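Aldo-keto reductase family 1, member B4 (Aldose reductase) (PDB 4HBK) probably reduces aldehydes, including the open-chain forms of sugars, to the corresponding alcohols at the expense of NADPH. Local coordinates at residues P47-G52 and L286-K291; V61-K66 and V293-I298; L69-R74 and N301-D306. All blocks are in the same frame, centred on the assembly; numbering follows the deposited sequence.

Interaction 1. Residues P47-G52 and L286-K291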
ATOM      1  N   PRO A  47      -9.604   0.967   7.306  1.00  9.16           N
ATOM      2  CA  PRO A  47      -9.768   2.425   7.231  1.00  8.33           C
ATOM      3  C   PRO A  47      -9.360   2.973   5.870  1.00  8.35           C
ATOM      4  O   PRO A  47      -8.330   2.569   5.332  1.00  8.61           O
ATOM      5  CB  PRO A  47      -8.818   2.932   8.314  1.00 11.26           C
ATOM      6  CG  PRO A  47      -8.750   1.793   9.305  1.00  9.28           C
ATOM      7  CD  PRO A  47      -8.728   0.578   8.423  1.00  8.10           C
ATOM      8  N   VAL A  48     -10.155   3.883   5.313  1.00  8.20           N
ATOM      9  CA  VAL A  48      -9.950   4.298   3.925  1.00  8.56           C
ATOM     10  C   VAL A  48      -8.775   5.259   3.731  1.00  9.73           C
ATOM     11  O   VAL A  48      -8.410   5.581   2.593  1.00  9.06           O
ATOM     12  CB  VAL A  48     -11.228   4.903   3.303  1.00 10.19           C
ATOM     13  CG1 VAL A  48     -12.305   3.824   3.140  1.00 12.68           C
ATOM     14  CG2 VAL A  48     -11.742   6.047   4.147  1.00  9.61           C
ATOM     15  N   ILE A  49      -8.199   5.738   4.830  1.00  7.49           N
ATOM     16  CA  ILE A  49      -6.945   6.487   4.744  1.00  9.68           C
ATOM     17  C   ILE A  49      -5.949   5.955   5.770  1.00  9.71           C
ATOM     18  O   ILE A  49      -6.326   5.607   6.889  1.00  9.41           O
ATOM     19  CB  ILE A  49      -7.122   8.032   4.908  1.00  7.74           C
ATOM     20  CG1 ILE A  49      -5.773   8.744   4.704  1.00  6.59           C
ATOM     21  CG2 ILE A  49      -7.710   8.374   6.269  1.00  8.26           C
ATOM     22  CD1 ILE A  49      -5.880  10.287   4.663  1.00  9.92           C
ATOM     23  N   GLY A  50      -4.686   5.868   5.364  1.00  8.25           N
ATOM     24  CA  GLY A  50      -3.626   5.440   6.250  1.00  9.34           C
ATOM     25  C   GLY A  50      -2.379   6.254   5.989  1.00  9.81           C
ATOM     26  O   GLY A  50      -2.248   6.867   4.925  1.00 10.14           O
ATOM     27  N   LEU A  51      -1.466   6.284   6.957  1.00  8.13           N
ATOM     28  CA  LEU A  51      -0.184   6.947   6.749  1.00  8.58           C
ATOM     29  C   LEU A  51       0.745   6.047   5.951  1.00  9.81           C
ATOM     30  O   LEU A  51       1.015   4.916   6.358  1.00 10.64           O
ATOM     31  CB  LEU A  51       0.484   7.291   8.084  1.00 10.93           C
ATOM     32  CG  LEU A  51       1.878   7.915   7.951  1.00  7.28           C
ATOM     33  CD1 LEU A  51       1.750   9.353   7.473  1.00 10.47           C
ATOM     34  CD2 LEU A  51       2.653   7.859   9.262  1.00  7.88           C
ATOM     35  N   GLY A  52       1.221   6.542   4.815  1.00  7.97           N
ATOM     36  CA  GLY A  52       2.211   5.821   4.040  1.00 11.18           C
ATOM     37  C   GLY A  52       3.590   6.138   4.583  1.00 15.07           C
ATOM     38  O   GLY A  52       3.884   7.293   4.904  1.00 14.88           O
ATOM     39  N   LEU A 286     -11.568   3.616  -3.104  1.00 12.89           N
ATOM     40  CA  LEU A 286     -10.188   3.200  -2.840  1.00 12.21           C
ATOM     41  C   LEU A 286      -9.784   3.563  -1.418  1.00  9.39           C
ATOM     42  O   LEU A 286     -10.333   4.495  -0.828  1.00 10.76           O
ATOM     43  CB  LEU A 286      -9.231   3.892  -3.816  1.00  6.98           C
ATOM     44  CG  LEU A 286      -9.584   3.669  -5.290  1.00 10.62           C
ATOM     45  CD1 LEU A 286      -8.770   4.565  -6.207  1.00  7.46           C
ATOM     46  CD2 LEU A 286      -9.384   2.197  -5.673  1.00  8.52           C
ATOM     47  N   ILE A 287      -8.840   2.805  -0.871  1.00  9.48           N
ATOM     48  CA  ILE A 287      -8.115   3.210   0.325  1.00  8.85           C
ATOM     49  C   ILE A 287      -6.979   4.090  -0.168  1.00  8.18           C
ATOM     50  O   ILE A 287      -6.522   3.918  -1.291  1.00  9.40           O
ATOM     51  CB  ILE A 287      -7.519   1.989   1.049  1.00 10.30           C
ATOM     52  CG1 ILE A 287      -8.640   1.072   1.578  1.00  9.92           C
ATOM     53  CG2 ILE A 287      -6.607   2.423   2.170  1.00  6.76           C
ATOM     54  CD1 ILE A 287      -8.841  -0.188   0.756  1.00  8.31           C
ATOM     55  N   VAL A 288      -6.528   5.050   0.633  1.00  7.09           N
ATOM     56  CA  VAL A 288      -5.366   5.837   0.230  1.00 10.01           C
ATOM     57  C   VAL A 288      -4.313   5.859   1.329  1.00  8.54           C
ATOM     58  O   VAL A 288      -4.648   5.956   2.515  1.00 10.96           O
ATOM     59  CB  VAL A 288      -5.751   7.288  -0.190  1.00 10.27           C
ATOM     60  CG1 VAL A 288      -6.727   7.257  -1.374  1.00 11.12           C
ATOM     61  CG2 VAL A 288      -6.338   8.063   0.993  1.00  8.21           C
ATOM     62  N   VAL A 289      -3.045   5.785   0.935  1.00  7.52           N
ATOM     63  CA  VAL A 289      -1.945   5.801   1.891  1.00  6.30           C
ATOM     64  C   VAL A 289      -0.887   6.835   1.478  1.00 10.37           C
ATOM     65  O   VAL A 289       0.248   6.486   1.156  1.00  9.51           O
ATOM     66  CB  VAL A 289      -1.323   4.378   2.081  1.00  9.04           C
ATOM     67  CG1 VAL A 289      -2.336   3.433   2.745  1.00  5.73           C
ATOM     68  CG2 VAL A 289      -0.883   3.795   0.749  1.00  7.76           C
ATOM     69  N   PRO A 290      -1.260   8.130   1.505  1.00 10.26           N
ATOM     70  CA  PRO A 290      -0.326   9.200   1.140  1.00 12.15           C
ATOM     71  C   PRO A 290       0.880   9.204   2.075  1.00 12.96           C
ATOM     72  O   PRO A 290       0.702   9.172   3.296  1.00 12.11           O
ATOM     73  CB  PRO A 290      -1.154  10.473   1.344  1.00  7.28           C
ATOM     74  CG  PRO A 290      -2.184  10.096   2.344  1.00  9.18           C
ATOM     75  CD  PRO A 290      -2.539   8.667   1.997  1.00  7.38           C
ATOM     76  N   LYS A 291       2.080   9.229   1.502  1.00 12.74           N
ATOM     77  CA  LYS A 291       3.325   9.264   2.267  1.00 16.20           C
ATOM     78  C   LYS A 291       3.677  10.694   2.682  1.00 16.94           C
ATOM     79  O   LYS A 291       3.640  11.614   1.870  1.00 15.39           O
ATOM     80  CB  LYS A 291       4.473   8.712   1.419  1.00 16.48           C
ATOM     81  CG  LYS A 291       4.231   7.321   0.868  1.00 25.02           C
ATOM     82  CD  LYS A 291       5.360   6.863  -0.066  1.00 30.86           C
ATOM     83  CE  LYS A 291       5.132   5.430  -0.567  1.00 31.17           C
ATOM     84  NZ  LYS A 291       5.909   4.436   0.215  1.00 27.60           N
TER

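Interaction 2. Residues V61-K66 and V293-I298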
ATOM      1  N   VAL A  61      10.255   9.256  10.386  1.00 14.53           N
ATOM      2  CA  VAL A  61       9.116   8.344  10.390  1.00 14.70           C
ATOM      3  C   VAL A  61       8.483   8.188  11.776  1.00 12.10           C
ATOM      4  O   VAL A  61       7.254   8.161  11.909  1.00 10.24           O
ATOM      5  CB  VAL A  61       9.436   6.953   9.779  1.00 14.33           C
ATOM      6  CG1 VAL A  61      10.289   6.118  10.724  1.00 14.97           C
ATOM      7  CG2 VAL A  61       8.143   6.220   9.472  1.00 13.91           C
ATOM      8  N   GLY A  62       9.315   8.102  12.808  1.00 12.33           N
ATOM      9  CA  GLY A  62       8.816   7.958  14.164  1.00 10.69           C
ATOM     10  C   GLY A  62       7.908   9.117  14.523  1.00 14.53           C
ATOM     11  O   GLY A  62       6.807   8.941  15.068  1.00 11.48           O
ATOM     12  N   ALA A  63       8.364  10.320  14.197  1.00 11.77           N
ATOM     13  CA  ALA A  63       7.601  11.523  14.503  1.00 15.06           C
ATOM     14  C   ALA A  63       6.329  11.601  13.660  1.00 13.02           C
ATOM     15  O   ALA A  63       5.282  12.057  14.138  1.00 10.59           O
ATOM     16  CB  ALA A  63       8.461  12.761  14.299  1.00 10.82           C
ATOM     17  N   ALA A  64       6.427  11.159  12.405  1.00 10.90           N
ATOM     18  CA  ALA A  64       5.265  11.093  11.518  1.00 10.61           C
ATOM     19  C   ALA A  64       4.191  10.157  12.081  1.00 10.45           C
ATOM     20  O   ALA A  64       3.003  10.483  12.049  1.00 10.43           O
ATOM     21  CB  ALA A  64       5.679  10.662  10.122  1.00 11.33           C
ATOM     22  N   VAL A  65       4.601   9.001  12.601  1.00  8.78           N
ATOM     23  CA  VAL A  65       3.642   8.039  13.142  1.00  9.84           C
ATOM     24  C   VAL A  65       2.842   8.662  14.299  1.00 10.68           C
ATOM     25  O   VAL A  65       1.609   8.672  14.290  1.00  7.41           O
ATOM     26  CB  VAL A  65       4.332   6.720  13.567  1.00  9.33           C
ATOM     27  CG1 VAL A  65       3.433   5.898  14.477  1.00 10.49           C
ATOM     28  CG2 VAL A  65       4.738   5.915  12.333  1.00  8.07           C
ATOM     29  N   LYS A  66       3.559   9.201  15.273  1.00 12.18           N
ATOM     30  CA  LYS A  66       2.952   9.919  16.392  1.00 13.85           C
ATOM     31  C   LYS A  66       2.038  11.066  15.936  1.00 10.56           C
ATOM     32  O   LYS A  66       0.931  11.211  16.441  1.00  9.47           O
ATOM     33  CB  LYS A  66       4.055  10.460  17.304  1.00 12.49           C
ATOM     34  CG  LYS A  66       3.584  11.128  18.587  1.00 17.80           C
ATOM     35  CD  LYS A  66       4.808  11.604  19.370  1.00 25.65           C
ATOM     36  CE  LYS A  66       4.469  11.993  20.791  1.00 26.20           C
ATOM     37  NZ  LYS A  66       3.681  13.241  20.818  1.00 28.69           N
ATOM     38  N   VAL A 293       6.289  12.920   5.872  1.00 15.80           N
ATOM     39  CA  VAL A 293       6.913  13.089   7.171  1.00 19.90           C
ATOM     40  C   VAL A 293       6.815  14.550   7.599  1.00 16.55           C
ATOM     41  O   VAL A 293       7.317  14.916   8.654  1.00 16.08           O
ATOM     42  CB  VAL A 293       8.386  12.630   7.187  1.00 23.58           C
ATOM     43  CG1 VAL A 293       8.476  11.099   7.074  1.00 19.30           C
ATOM     44  CG2 VAL A 293       9.191  13.342   6.083  1.00 20.01           C
ATOM     45  N   THR A 294       6.157  15.373   6.782  1.00 15.25           N
ATOM     46  CA  THR A 294       5.922  16.781   7.122  1.00 15.47           C
ATOM     47  C   THR A 294       4.601  16.940   7.880  1.00 15.68           C
ATOM     48  O   THR A 294       3.538  16.643   7.339  1.00 14.76           O
ATOM     49  CB  THR A 294       5.856  17.656   5.864  1.00 20.27           C
ATOM     50  OG1 THR A 294       6.970  17.365   5.011  1.00 21.65           O
ATOM     51  CG2 THR A 294       5.893  19.127   6.238  1.00 20.43           C
ATOM     52  N   PHE A 295       4.673  17.415   9.125  1.00 16.45           N
ATOM     53  CA  PHE A 295       3.486  17.570   9.978  1.00 15.22           C
ATOM     54  C   PHE A 295       2.294  18.237   9.279  1.00 16.83           C
ATOM     55  O   PHE A 295       1.181  17.720   9.317  1.00 14.98           O
ATOM     56  CB  PHE A 295       3.820  18.350  11.258  1.00 14.41           C
ATOM     57  CG  PHE A 295       4.806  17.654  12.169  1.00 15.14           C
ATOM     58  CD1 PHE A 295       5.180  16.336  11.946  1.00 13.57           C
ATOM     59  CD2 PHE A 295       5.350  18.325  13.256  1.00 12.27           C
ATOM     60  CE1 PHE A 295       6.086  15.703  12.786  1.00 13.44           C
ATOM     61  CE2 PHE A 295       6.249  17.697  14.101  1.00 12.37           C
ATOM     62  CZ  PHE A 295       6.616  16.387  13.870  1.00 13.41           C
ATOM     63  N   LYS A 296       2.519  19.392   8.655  1.00 17.94           N
ATOM     64  CA  LYS A 296       1.423  20.122   8.012  1.00 17.48           C
ATOM     65  C   LYS A 296       0.761  19.316   6.894  1.00 15.51           C
ATOM     66  O   LYS A 296      -0.444  19.419   6.693  1.00 13.67           O
ATOM     67  CB  LYS A 296       1.902  21.463   7.468  1.00 19.57           C
ATOM     68  CG  LYS A 296       2.475  22.396   8.536  1.00 34.62           C
ATOM     69  CD  LYS A 296       1.422  23.341   9.100  1.00 40.83           C
ATOM     70  CE  LYS A 296       1.906  24.799   9.049  1.00 41.38           C
ATOM     71  NZ  LYS A 296       0.851  25.768   9.492  1.00 47.18           N
ATOM     72  N   ARG A 297       1.549  18.532   6.164  1.00 14.65           N
ATOM     73  CA  ARG A 297       1.013  17.709   5.080  1.00 17.29           C
ATOM     74  C   ARG A 297       0.243  16.526   5.647  1.00 15.55           C
ATOM     75  O   ARG A 297      -0.837  16.187   5.170  1.00 16.20           O
ATOM     76  CB  ARG A 297       2.120  17.202   4.160  1.00 21.18           C
ATOM     77  CG  ARG A 297       2.930  18.299   3.499  1.00 24.75           C
ATOM     78  CD  ARG A 297       2.097  19.555   3.315  1.00 36.29           C
ATOM     79  NE  ARG A 297       1.854  19.864   1.911  1.00 50.20           N
ATOM     80  CZ  ARG A 297       2.788  20.294   1.068  1.00 59.39           C
ATOM     81  NH1 ARG A 297       4.043  20.452   1.487  1.00 57.99           N
ATOM     82  NH2 ARG A 297       2.472  20.556  -0.199  1.00 51.64           N
ATOM     83  N   ILE A 298       0.800  15.898   6.672  1.00 13.03           N
ATOM     84  CA  ILE A 298       0.105  14.803   7.322  1.00 16.02           C
ATOM     85  C   ILE A 298      -1.276  15.271   7.750  1.00 15.88           C
ATOM     86  O   ILE A 298      -2.262  14.575   7.531  1.00 14.83           O
ATOM     87  CB  ILE A 298       0.883  14.265   8.517  1.00 14.79           C
ATOM     88  CG1 ILE A 298       2.223  13.705   8.030  1.00 16.01           C
ATOM     89  CG2 ILE A 298       0.077  13.189   9.219  1.00 11.41           C
ATOM     90  CD1 ILE A 298       3.216  13.393   9.125  1.00 15.18           C
TER

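Interaction 3. Residues L69-R74 and N301-D306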
ATOM      1  N   LEU A  69      -1.187   9.733  14.305  1.00  9.94           N
ATOM      2  CA  LEU A  69      -2.132   9.128  15.241  1.00  9.38           C
ATOM      3  C   LEU A  69      -2.830  10.206  16.075  1.00 13.05           C
ATOM      4  O   LEU A  69      -4.013  10.087  16.368  1.00  9.91           O
ATOM      5  CB  LEU A  69      -1.461   8.077  16.140  1.00 10.28           C
ATOM      6  CG  LEU A  69      -0.906   6.791  15.508  1.00 16.12           C
ATOM      7  CD1 LEU A  69      -0.164   5.931  16.543  1.00 11.76           C
ATOM      8  CD2 LEU A  69      -1.998   5.981  14.858  1.00 13.57           C
ATOM      9  N   GLU A  70      -2.099  11.266  16.431  1.00 10.88           N
ATOM     10  CA  GLU A  70      -2.695  12.408  17.137  1.00 15.26           C
ATOM     11  C   GLU A  70      -3.757  13.109  16.298  1.00 12.94           C
ATOM     12  O   GLU A  70      -4.796  13.519  16.809  1.00 13.41           O
ATOM     13  CB  GLU A  70      -1.620  13.419  17.566  1.00  8.93           C
ATOM     14  CG  GLU A  70      -0.787  12.918  18.724  1.00 13.65           C
ATOM     15  CD  GLU A  70       0.494  13.709  18.973  1.00 20.70           C
ATOM     16  OE1 GLU A  70       0.891  14.565  18.140  1.00 16.08           O
ATOM     17  OE2 GLU A  70       1.106  13.459  20.033  1.00 20.97           O
ATOM     18  N   ILE A  71      -3.472  13.258  15.012  1.00 11.62           N
ATOM     19  CA  ILE A  71      -4.398  13.868  14.075  1.00 10.87           C
ATOM     20  C   ILE A  71      -5.686  13.033  13.905  1.00 13.91           C
ATOM     21  O   ILE A  71      -6.763  13.574  13.715  1.00 15.06           O
ATOM     22  CB  ILE A  71      -3.682  14.120  12.717  1.00 10.81           C
ATOM     23  CG1 ILE A  71      -2.778  15.350  12.844  1.00 16.23           C
ATOM     24  CG2 ILE A  71      -4.685  14.297  11.570  1.00 10.20           C
ATOM     25  CD1 ILE A  71      -1.700  15.433  11.784  1.00 19.22           C
ATOM     26  N   GLY A  72      -5.573  11.713  13.983  1.00 13.20           N
ATOM     27  CA  GLY A  72      -6.741  10.868  13.839  1.00 12.23           C
ATOM     28  C   GLY A  72      -6.551   9.631  12.971  1.00 11.03           C
ATOM     29  O   GLY A  72      -7.397   8.755  12.980  1.00 13.09           O
ATOM     30  N   TYR A  73      -5.458   9.551  12.217  1.00 11.26           N
ATOM     31  CA  TYR A  73      -5.174   8.354  11.424  1.00 10.55           C
ATOM     32  C   TYR A  73      -5.251   7.096  12.300  1.00 11.68           C
ATOM     33  O   TYR A  73      -4.758   7.098  13.434  1.00  9.32           O
ATOM     34  CB  TYR A  73      -3.763   8.412  10.841  1.00  9.89           C
ATOM     35  CG  TYR A  73      -3.498   9.414   9.727  1.00 11.99           C
ATOM     36  CD1 TYR A  73      -3.348  10.773  10.000  1.00  9.36           C
ATOM     37  CD2 TYR A  73      -3.317   8.983   8.407  1.00  9.68           C
ATOM     38  CE1 TYR A  73      -3.076  11.679   8.986  1.00  9.55           C
ATOM     39  CE2 TYR A  73      -3.035   9.882   7.383  1.00 10.61           C
ATOM     40  CZ  TYR A  73      -2.914  11.231   7.688  1.00 11.57           C
ATOM     41  OH  TYR A  73      -2.636  12.130   6.688  1.00 11.28           O
ATOM     42  N   ARG A  74      -5.825   6.016  11.763  1.00 10.39           N
ATOM     43  CA  ARG A  74      -5.941   4.753  12.498  1.00 10.89           C
ATOM     44  C   ARG A  74      -5.443   3.577  11.642  1.00 11.91           C
ATOM     45  O   ARG A  74      -5.841   2.426  11.823  1.00 11.60           O
ATOM     46  CB  ARG A  74      -7.391   4.528  12.961  1.00 13.58           C
ATOM     47  CG  ARG A  74      -7.885   5.533  14.028  1.00 10.77           C
ATOM     48  CD  ARG A  74      -7.083   5.390  15.322  1.00 12.70           C
ATOM     49  NE  ARG A  74      -7.488   6.333  16.369  1.00 12.54           N
ATOM     50  CZ  ARG A  74      -6.897   7.504  16.602  1.00 15.12           C
ATOM     51  NH1 ARG A  74      -5.873   7.909  15.852  1.00 11.16           N
ATOM     52  NH2 ARG A  74      -7.334   8.279  17.583  1.00 12.15           N
ATOM     53  N   ASN A 301      -3.641  16.116   4.596  1.00 15.31           N
ATOM     54  CA  ASN A 301      -4.102  14.905   3.906  1.00 14.19           C
ATOM     55  C   ASN A 301      -5.315  14.262   4.577  1.00 15.20           C
ATOM     56  O   ASN A 301      -6.089  13.548   3.933  1.00 15.17           O
ATOM     57  CB  ASN A 301      -2.976  13.872   3.788  1.00 12.47           C
ATOM     58  CG  ASN A 301      -1.880  14.299   2.820  1.00 14.76           C
ATOM     59  OD1 ASN A 301      -2.074  15.210   2.023  1.00 13.09           O
ATOM     60  ND2 ASN A 301      -0.730  13.629   2.879  1.00 10.07           N
ATOM     61  N   PHE A 302      -5.486  14.514   5.871  1.00 12.45           N
ATOM     62  CA  PHE A 302      -6.538  13.843   6.627  1.00 13.07           C
ATOM     63  C   PHE A 302      -7.879  14.580   6.538  1.00 15.95           C
ATOM     64  O   PHE A 302      -8.920  14.005   6.841  1.00 14.99           O
ATOM     65  CB  PHE A 302      -6.107  13.679   8.091  1.00 12.84           C
ATOM     66  CG  PHE A 302      -6.980  12.743   8.900  1.00 11.77           C
ATOM     67  CD1 PHE A 302      -6.905  11.366   8.717  1.00 12.53           C
ATOM     68  CD2 PHE A 302      -7.842  13.238   9.870  1.00 12.28           C
ATOM     69  CE1 PHE A 302      -7.704  10.498   9.465  1.00 13.62           C
ATOM     70  CE2 PHE A 302      -8.633  12.384  10.632  1.00 13.72           C
ATOM     71  CZ  PHE A 302      -8.571  11.015  10.430  1.00 13.13           C
ATOM     72  N   GLN A 303      -7.867  15.847   6.124  1.00 14.33           N
ATOM     73  CA  GLN A 303      -9.109  16.620   6.098  1.00 14.61           C
ATOM     74  C   GLN A 303      -9.822  16.456   4.760  1.00 14.84           C
ATOM     75  O   GLN A 303      -9.951  17.411   3.996  1.00 13.40           O
ATOM     76  CB  GLN A 303      -8.845  18.107   6.365  1.00 16.12           C
ATOM     77  CG  GLN A 303      -7.746  18.407   7.386  1.00 17.96           C
ATOM     78  CD  GLN A 303      -8.009  17.791   8.752  1.00 22.93           C
ATOM     79  OE1 GLN A 303      -9.151  17.719   9.210  1.00 27.05           O
ATOM     80  NE2 GLN A 303      -6.948  17.334   9.408  1.00 21.10           N
ATOM     81  N   VAL A 304     -10.286  15.245   4.480  1.00 14.32           N
ATOM     82  CA  VAL A 304     -10.875  14.944   3.182  1.00 13.87           C
ATOM     83  C   VAL A 304     -12.263  14.318   3.297  1.00 15.13           C
ATOM     84  O   VAL A 304     -12.729  13.664   2.363  1.00 12.51           O
ATOM     85  CB  VAL A 304      -9.978  13.971   2.389  1.00 12.79           C
ATOM     86  CG1 VAL A 304      -8.692  14.647   1.967  1.00 11.71           C
ATOM     87  CG2 VAL A 304      -9.678  12.730   3.224  1.00 12.35           C
ATOM     88  N   PHE A 305     -12.920  14.507   4.438  1.00 16.19           N
ATOM     89  CA  PHE A 305     -14.189  13.827   4.697  1.00 18.05           C
ATOM     90  C   PHE A 305     -15.363  14.773   4.899  1.00 21.99           C
ATOM     91  O   PHE A 305     -16.384  14.371   5.461  1.00 23.55           O
ATOM     92  CB  PHE A 305     -14.072  12.901   5.917  1.00 16.01           C
ATOM     93  CG  PHE A 305     -13.075  11.797   5.740  1.00 21.91           C
ATOM     94  CD1 PHE A 305     -13.338  10.742   4.881  1.00 18.16           C
ATOM     95  CD2 PHE A 305     -11.871  11.817   6.429  1.00 18.45           C
ATOM     96  CE1 PHE A 305     -12.419   9.724   4.715  1.00 20.66           C
ATOM     97  CE2 PHE A 305     -10.947  10.810   6.264  1.00 17.66           C
ATOM     98  CZ  PHE A 305     -11.218   9.759   5.404  1.00 19.00           C
ATOM     99  N   ASP A 306     -15.232  16.020   4.446  1.00 20.53           N
ATOM    100  CA  ASP A 306     -16.304  16.998   4.654  1.00 19.86           C
ATOM    101  C   ASP A 306     -16.729  17.715   3.375  1.00 20.90           C
ATOM    102  O   ASP A 306     -17.221  18.839   3.415  1.00 21.71           O
ATOM    103  CB  ASP A 306     -15.901  18.011   5.718  1.00 18.45           C
ATOM    104  CG  ASP A 306     -14.682  18.817   5.318  1.00 22.92           C
ATOM    105  OD1 ASP A 306     -14.082  18.521   4.258  1.00 25.82           O
ATOM    106  OD2 ASP A 306     -14.319  19.744   6.071  1.00 28.20           O
TER
HETATM  107  O   HOH W   1      -7.613  16.209  12.405  1.00 27.07           O
HETATM  108  O   HOH W   2      -0.209  11.614   4.979  1.00 13.74           O

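Interaction 1. Residues P47-G52 and L286-K291
The seam of the beta/alpha barrel is closed where Val288, on the last strand, bonds to residues on either side of Ile49. Val288 N gives its hydrogen to Val48 O (2.8 Å) from above the carbonyl plane, while Val288 O receives Gly50 N at 2.9 Å, nearly along the C=O axis. This straddling pattern is that of parallel strands, and it closes the eight-stranded TIM barrel of the aldo-keto reductases between strands 51-52 and 287-288. Farther along, Pro290 has no N-H to give, so Gly50 O meets carbon instead: Val289 CA at 3.2 Å and Pro290 CD at 3.4 Å. Strand-like bonding returns where Gly52 N reaches Pro290 O (3.1 Å), the donor again well above the carbonyl plane. Ile49 has CG1 anti to its backbone N (chi1 -176°), which lays that branch obliquely across Val288 CG2 at 3.8 Å; Leu278 and Leu281 of helix 273-283 pack on the same valine. At the far end Lys291 CB lies against Gly52 O, while its amine binds Thr53 O and the hydroxyl of Tyr82, the predicted proton donor.

Interaction 2. Residues V61-K66 and V293-I298
Val61, at the start of the first segment, meets Val293 only loosely: Val293 CG1 lies 4.2 Å from Val61 N. The side chain of Val61 itself turns the other way, onto Glu87 and Ile88 of helix 85-98. Ala63 faces the second segment with its methyl, and the far end of the Phe295 ring comes up to it. CE1 of Phe295 lies 4.1 Å from Ala63 CB and 4.0 Å from Ala63 O, the carbonyl approaching the ring obliquely. With CG of Phe295 anti to its own carbonyl carbon (chi1 -64°), the ring reaches across to helix 60-71, where Lys67 adds a cation-pi contact. Of residues 61-66, Ala64 gives the largest area to the contact, its methyl meeting two neighbours that both come from the side of the second segment. Ile298 CD1 comes within 3.8 Å of Ala64 CB, carried there by an extended side chain (chi2 168°), and Val293 offers its CA at 4.0 Å to the same methyl. Ile298 also packs on Ala68 and Ile71, farther along the helix. In fold terms, helix 60-71, which follows the first barrel strand, lies here beside the opening turn of helix 295-302, which follows the last. The small Ala64 lets the backbones come close, its CA 5.1 Å from Val293 CA. No hydrogen bond crosses between the two segments, so cohesion probably rests on dispersion and the exclusion of water, perhaps supplemented at the more exposed end by the charge of Lys67 against an aromatic ring.

Interaction 3. Residues L69-R74 and N301-D306
Tyr73 and Phe302 run alongside one another with their side chains pointing opposite ways, their ring planes inclined at 34° and their centroids 4.9 Å apart. Phe302 CD1 hangs 3.8 Å above the middle of one tyrosine face, and Phe302 CB lies 3.7 Å from Tyr73 CE1. The phenylalanine takes CG anti to the backbone N (chi1 -168°), sending its ring out toward the end of helix 60-71. There Ile71 CG2 touches Phe302 CD2 obliquely at 3.7 Å, and the ring's outer atom, CZ, rests 3.5 Å from the carbonyl carbon of Gly72. Gly72 leaves the helix with positive phi (137°), and the chain then heads into strand 75-77, the second of the barrel; the partner segment carries the last, weakly bonded part of helix 295-302 and the loop after it, and the two pack on the outside of the barrel. Polar atoms flank the aromatic pair. Tyr73 OH lies 3.4 Å from Asn301 CB and is hydrogen-bonded to Ile298 O as well as to a water, which donates to it and accepts from Asn301 ND2. A second water donates to Ile71 O (3.1 Å) and accepts from Gln303 NE2, an amide nitrogen also bonded to Glu299 O.

The three contacts join the beginning of the barrel to its end at different depths. Interaction 1 is the buried one, its centre about 8 Å from the centre of the chain, and is held by backbone hydrogen bonds between strands. Interactions 2 and 3, their centres each about 17 Å from it and only partly buried, follow one another along helices 60-71 and 295-302: the former relies on apolar contacts of alanine, valine and isoleucine plus one phenylalanine ring at its exposed edge, the latter on aromatic rings and bridging waters. The layers also touch. Leu51 CD2 packs on Ala64 O, Ile49 CD1 on Asn301 O, and the Tyr73 ring lies against the backbone of Gly50 and Leu51.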